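Local coordinates for protein NfrA2 (Bacillus megaterium, PDB 5HEI) that probably uses NADPH to reduce its bound FMN as an oxygen-insensitive nitroreductase, a homodimeric enzyme linked to biotransformation of the herbicide mesotrione, at residues Asp28-Ser33 and Val122-Leu127; Ser61-Asn66 and Arg138-Glu143. All blocks are in the same frame, centred on the assembly; numbering follows the deposited sequence.

Contact 1 of 2, residues Asp28-Ser33 and Val122-Leu127; sequences DTIIQS and VAAESL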
loop_
_atom_site.group_PDB
_atom_site.type_symbol
_atom_site.label_atom_id
_atom_site.label_comp_id
_atom_site.label_asym_id
_atom_site.label_seq_id
_atom_site.Cartn_x
_atom_site.Cartn_y
_atom_site.Cartn_z
ATOM N N ASP A 28 8.858 8.991 -16.334
ATOM C CA ASP A 28 7.787 8.356 -17.112
ATOM C C ASP A 28 7.697 6.849 -16.875
ATOM O O ASP A 28 6.593 6.321 -16.809
ATOM C CB ASP A 28 7.907 8.671 -18.613
ATOM C CG ASP A 28 7.675 10.128 -18.981
ATOM O OD1 ASP A 28 6.773 10.763 -18.382
ATOM O OD2 ASP A 28 8.382 10.630 -19.880
ATOM N N THR A 29 8.850 6.172 -16.713
ATOM C CA THR A 29 8.940 4.737 -16.424
ATOM C C THR A 29 8.422 4.446 -14.999
ATOM O O THR A 29 7.712 3.459 -14.807
ATOM C CB THR A 29 10.370 4.237 -16.689
ATOM O OG1 THR A 29 10.728 4.565 -18.034
ATOM C CG2 THR A 29 10.526 2.733 -16.467
ATOM N N ILE A 30 8.750 5.334 -14.022
ATOM C CA ILE A 30 8.329 5.255 -12.617
ATOM C C ILE A 30 6.803 5.476 -12.517
ATOM O O ILE A 30 6.143 4.765 -11.751
ATOM C CB ILE A 30 9.170 6.212 -11.701
ATOM C CG1 ILE A 30 10.651 5.773 -11.630
ATOM C CG2 ILE A 30 8.591 6.337 -10.278
ATOM C CD1 ILE A 30 11.623 6.876 -11.213
ATOM N N ILE A 31 6.242 6.433 -13.298
ATOM C CA ILE A 31 4.791 6.682 -13.305
ATOM C C ILE A 31 4.000 5.590 -14.051
ATOM O O ILE A 31 2.919 5.222 -13.595
ATOM C CB ILE A 31 4.343 8.140 -13.645
ATOM C CG1 ILE A 31 4.851 8.622 -15.019
ATOM C CG2 ILE A 31 4.724 9.116 -12.537
ATOM C CD1 ILE A 31 3.871 8.479 -16.198
ATOM N N GLN A 32 4.543 5.066 -15.175
ATOM C CA GLN A 32 3.916 3.991 -15.962
ATOM C C GLN A 32 3.878 2.665 -15.199
ATOM O O GLN A 32 2.893 1.928 -15.312
ATOM C CB GLN A 32 4.593 3.814 -17.327
ATOM C CG GLN A 32 4.092 4.803 -18.369
ATOM C CD GLN A 32 4.961 4.808 -19.595
ATOM O OE1 GLN A 32 6.008 5.465 -19.642
ATOM N NE2 GLN A 32 4.537 4.088 -20.626
ATOM N N SER A 33 4.937 2.376 -14.409
ATOM C CA SER A 33 5.025 1.170 -13.583
ATOM C C SER A 33 4.023 1.253 -12.423
ATOM O O SER A 33 3.336 0.271 -12.148
ATOM C CB SER A 33 6.440 0.978 -13.044
ATOM O OG SER A 33 7.401 0.912 -14.084
ATOM N N VAL A 122 10.201 -0.290 -6.725
ATOM C CA VAL A 122 10.834 -1.388 -7.472
ATOM C C VAL A 122 11.290 -0.992 -8.883
ATOM O O VAL A 122 12.316 -1.489 -9.341
ATOM C CB VAL A 122 10.090 -2.755 -7.424
ATOM C CG1 VAL A 122 10.075 -3.332 -6.014
ATOM C CG2 VAL A 122 8.678 -2.656 -7.989
ATOM N N ALA A 123 10.554 -0.071 -9.545
ATOM C CA ALA A 123 10.891 0.441 -10.876
ATOM C C ALA A 123 12.094 1.370 -10.796
ATOM O O ALA A 123 13.057 1.172 -11.539
ATOM C CB ALA A 123 9.707 1.177 -11.480
ATOM N N ALA A 124 12.054 2.362 -9.879
ATOM C CA ALA A 124 13.124 3.339 -9.663
ATOM C C ALA A 124 14.437 2.687 -9.223
ATOM O O ALA A 124 15.484 3.024 -9.775
ATOM C CB ALA A 124 12.688 4.382 -8.649
ATOM N N GLU A 125 14.388 1.758 -8.246
ATOM C CA GLU A 125 15.582 1.067 -7.747
ATOM C C GLU A 125 16.206 0.080 -8.749
ATOM O O GLU A 125 17.420 -0.141 -8.698
ATOM C CB GLU A 125 15.377 0.477 -6.340
ATOM C CG GLU A 125 15.452 1.533 -5.248
ATOM C CD GLU A 125 15.351 1.050 -3.813
ATOM O OE1 GLU A 125 14.296 0.484 -3.445
ATOM O OE2 GLU A 125 16.303 1.299 -3.037
ATOM N N SER A 126 15.402 -0.467 -9.690
ATOM C CA SER A 126 15.925 -1.349 -10.738
ATOM C C SER A 126 16.663 -0.537 -11.813
ATOM O O SER A 126 17.537 -1.082 -12.491
ATOM C CB SER A 126 14.816 -2.188 -11.362
ATOM O OG SER A 126 13.878 -1.379 -12.050
ATOM N N LEU A 127 16.324 0.769 -11.941
ATOM C CA LEU A 127 16.958 1.708 -12.877
ATOM C C LEU A 127 18.303 2.231 -12.331
ATOM O O LEU A 127 19.063 2.864 -13.068
ATOM C CB LEU A 127 16.014 2.885 -13.207
ATOM C CG LEU A 127 14.794 2.572 -14.074
ATOM C CD1 LEU A 127 13.704 3.605 -13.870
ATOM C CD2 LEU A 127 15.160 2.477 -15.544
#
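Two helices of the nitroreductase fold, 24-36 and 104-126, pack side by side where Ile30 and Ser33 meet Ala123 and Ala124. The short segments run roughly antiparallel, at 148°, and their axes come within 9.0 Å. The small alanines are consistent with this close spacing. The CA atoms of Ile30 and Ala123 are 5.7 Å apart.

Ile30 carries the largest share of the contact. Its CG1 branch stands anti to the carbonyl carbon (chi1 -66°), and this sends the CD1 end to the second helix. Ile30 CD1 meets Ala124 CB at 3.7 Å, while Ile30 CG1 lies 4.4 Å from Leu127 CD1. Replacing this isoleucine by an alanine would probably open a gap beside Ala124 and leave Leu127 CD1 without part of its apolar cover.

One turn further on, Ser33 packs against the methyl of Ala123, with Ser33 OG 3.5 Å from Ala123 CB. Ser33 OG hydrogen-bonds Gln9 of the second subunit. It also lies 2.7 Å from Thr29 O, one turn back in its own helix, and its one proton has both acceptors within reach. The long helix 104-126 belongs to the FMN-dependent nitroreductase fold, and here its last turns lie at the dimer interface. Ile5 of the second subunit packs on both Thr29 and Leu127.

Thr29 and Leu127 meet methyl to methyl at the other end, Thr29 CG2 to Leu127 CD1, 4.2 Å. Thr29 CG2 is anti to the backbone N, whereas Thr29 OG1 lies beside that nitrogen and bonds to Glu25 O within its own helix.

Contact 2 of 2, residues Ser61-Asn66 and Arg138-Glu143; sequences SELAGN and RRKPLE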
loop_
_atom_site.group_PDB
_atom_site.type_symbol
_atom_site.label_atom_id
_atom_site.label_comp_id
_atom_site.label_asym_id
_atom_site.label_seq_id
_atom_site.Cartn_x
_atom_site.Cartn_y
_atom_site.Cartn_z
ATOM N N SER A 61 9.992 19.828 2.381
ATOM C CA SER A 61 11.061 19.294 3.234
ATOM C C SER A 61 10.868 19.732 4.692
ATOM O O SER A 61 10.990 18.910 5.602
ATOM C CB SER A 61 12.423 19.762 2.720
ATOM O OG SER A 61 13.502 19.251 3.486
ATOM N N GLU A 62 10.547 21.024 4.897
ATOM C CA GLU A 62 10.322 21.630 6.208
ATOM C C GLU A 62 9.036 21.094 6.847
ATOM O O GLU A 62 9.061 20.735 8.023
ATOM C CB GLU A 62 10.273 23.167 6.105
ATOM C CG GLU A 62 11.539 23.798 5.555
ATOM C CD GLU A 62 11.546 25.313 5.541
ATOM O OE1 GLU A 62 10.845 25.927 4.705
ATOM O OE2 GLU A 62 12.268 25.886 6.385
ATOM N N LEU A 63 7.926 21.016 6.068
ATOM C CA LEU A 63 6.609 20.532 6.522
ATOM C C LEU A 63 6.572 19.029 6.848
ATOM O O LEU A 63 5.622 18.562 7.489
ATOM C CB LEU A 63 5.491 20.894 5.519
ATOM C CG LEU A 63 5.192 22.380 5.289
ATOM C CD1 LEU A 63 4.346 22.566 4.065
ATOM C CD2 LEU A 63 4.499 23.011 6.476
ATOM N N ALA A 64 7.591 18.275 6.387
ATOM C CA ALA A 64 7.746 16.844 6.656
ATOM C C ALA A 64 8.658 16.588 7.876
ATOM O O ALA A 64 8.883 15.436 8.253
ATOM C CB ALA A 64 8.282 16.133 5.421
ATOM N N GLY A 65 9.138 17.670 8.490
ATOM C CA GLY A 65 9.984 17.624 9.678
ATOM C C GLY A 65 11.443 17.931 9.425
ATOM O O GLY A 65 12.311 17.327 10.062
ATOM N N ASN A 66 11.719 18.887 8.508
ATOM C CA ASN A 66 13.061 19.343 8.118
ATOM C C ASN A 66 14.016 18.208 7.704
ATOM O O ASN A 66 15.156 18.143 8.175
ATOM C CB ASN A 66 13.669 20.289 9.173
ATOM C CG ASN A 66 13.000 21.639 9.212
ATOM O OD1 ASN A 66 13.235 22.500 8.359
ATOM N ND2 ASN A 66 12.141 21.848 10.195
ATOM N N ARG A 138 2.113 13.887 6.491
ATOM C CA ARG A 138 0.945 13.967 7.363
ATOM C C ARG A 138 1.248 14.720 8.678
ATOM O O ARG A 138 0.393 14.755 9.568
ATOM C CB ARG A 138 0.375 12.564 7.632
ATOM C CG ARG A 138 -0.395 11.973 6.449
ATOM C CD ARG A 138 -0.615 10.487 6.622
ATOM N NE ARG A 138 0.626 9.733 6.447
ATOM C CZ ARG A 138 0.860 8.537 6.975
ATOM N NH1 ARG A 138 -0.056 7.947 7.731
ATOM N NH2 ARG A 138 2.016 7.926 6.758
ATOM N N ARG A 139 2.457 15.339 8.788
ATOM C CA ARG A 139 2.881 16.150 9.939
ATOM C C ARG A 139 2.057 17.431 9.946
ATOM O O ARG A 139 1.382 17.721 10.933
ATOM C CB ARG A 139 4.390 16.469 9.881
ATOM C CG ARG A 139 4.942 17.115 11.146
ATOM C CD ARG A 139 6.394 17.496 10.982
ATOM N NE ARG A 139 6.734 18.670 11.783
ATOM C CZ ARG A 139 6.653 19.922 11.345
ATOM N NH1 ARG A 139 6.244 20.175 10.108
ATOM N NH2 ARG A 139 6.982 20.932 12.140
ATOM N N LYS A 140 2.130 18.187 8.841
ATOM C CA LYS A 140 1.384 19.411 8.595
ATOM C C LYS A 140 0.668 19.141 7.258
ATOM O O LYS A 140 1.162 19.546 6.204
ATOM C CB LYS A 140 2.324 20.639 8.562
ATOM C CG LYS A 140 2.916 20.979 9.938
ATOM C CD LYS A 140 3.636 22.326 9.990
ATOM C CE LYS A 140 4.045 22.715 11.391
ATOM N NZ LYS A 140 4.880 23.947 11.408
ATOM N N PRO A 141 -0.439 18.345 7.272
ATOM C CA PRO A 141 -1.093 17.984 6.005
ATOM C C PRO A 141 -2.002 19.046 5.404
ATOM O O PRO A 141 -2.210 19.026 4.188
ATOM C CB PRO A 141 -1.847 16.703 6.350
ATOM C CG PRO A 141 -2.145 16.808 7.796
ATOM C CD PRO A 141 -1.142 17.736 8.426
ATOM N N LEU A 142 -2.564 19.949 6.242
ATOM C CA LEU A 142 -3.431 21.034 5.776
ATOM C C LEU A 142 -2.623 22.040 4.949
ATOM O O LEU A 142 -3.147 22.593 3.979
ATOM C CB LEU A 142 -4.163 21.722 6.943
ATOM C CG LEU A 142 -5.084 20.835 7.806
ATOM C CD1 LEU A 142 -5.373 21.491 9.140
ATOM C CD2 LEU A 142 -6.388 20.498 7.094
ATOM N N GLU A 143 -1.330 22.226 5.303
ATOM C CA GLU A 143 -0.395 23.100 4.587
ATOM C C GLU A 143 0.040 22.440 3.278
ATOM O O GLU A 143 0.316 23.148 2.307
ATOM C CB GLU A 143 0.834 23.435 5.445
ATOM C CG GLU A 143 0.530 24.343 6.622
ATOM C CD GLU A 143 0.246 23.633 7.930
ATOM O OE1 GLU A 143 -0.731 22.851 7.999
ATOM O OE2 GLU A 143 0.983 23.898 8.905
#
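Arg139 and Leu63 set off at roughly a right angle to each other: the arginine runs over the turn after helix 54-63, and the leucine heads toward Lys140 and Glu143 at the start of helix 141-148. Arg139 CG is anti to the backbone N (chi1 -171°), and the chain is extended through chi2 and bends at chi3. Its aliphatic part therefore runs alongside the turn, with Arg139 CD 3.7 Å from Gly65 N. The guanidinium then offers NH1 to Leu63 O in a hydrogen bond of 3.1 Å, with an N-H...O angle of 152°. Leu63 O sits at the guanidinium edge, close to its plane. On the carbonyl side the approach is different: NH1 comes from well above the carbonyl plane, 64° out of it. Gly65 CA covers one face of the guanidinium.

Leu63 turns its two methyls toward Lys140 and Glu143. Its CD2 touches Lys140 CD at 3.7 Å, the two side chains crossing at about a right angle. Leu63 CD2 and Leu63 CD1 also meet Glu143 CB, at 3.8 Å and 3.9 Å. Lys140 runs extended beyond its CG, and its end leads away from the leucine.

The helix finishes in a turn. Gly65 has positive phi, and Gly65 N and Asn66 N both bond Glu62 O. Ala64 O is held by the side chain of Gln67, an FMN-binding residue. Tyr230 also packs on Arg139.

The contact thus joins two kinds of chemistry. A positive guanidinium would probably suit the carbonyl-rich C-terminal end of a helix, while the carbon stems of charged residues give Leu63 apolar cover near the protein surface.

How the contacts relate
Contacts 1 and 2 lie in different parts of the nitroreductase fold. Their centres are 26 Å apart and their nearest atoms about 18 Å, and they do not touch. Along the chain the segments alternate: 28-33, 61-66, 122-127, 138-143. One strand of the antiparallel sheet falls in each interval: 46-51, 75-82 and 130-134 in turn. Contact 1 pairs helices 24-36 and 104-126 at the dimer interface. Contact 2 joins the ends of helices 54-63 and 141-148 near the surface, with the side chain of Ala64 about 6 Å from a bound FMN. Contact 1 lies against the partner subunit; contact 2 lies near the cofactor and also reaches that subunit through Arg138.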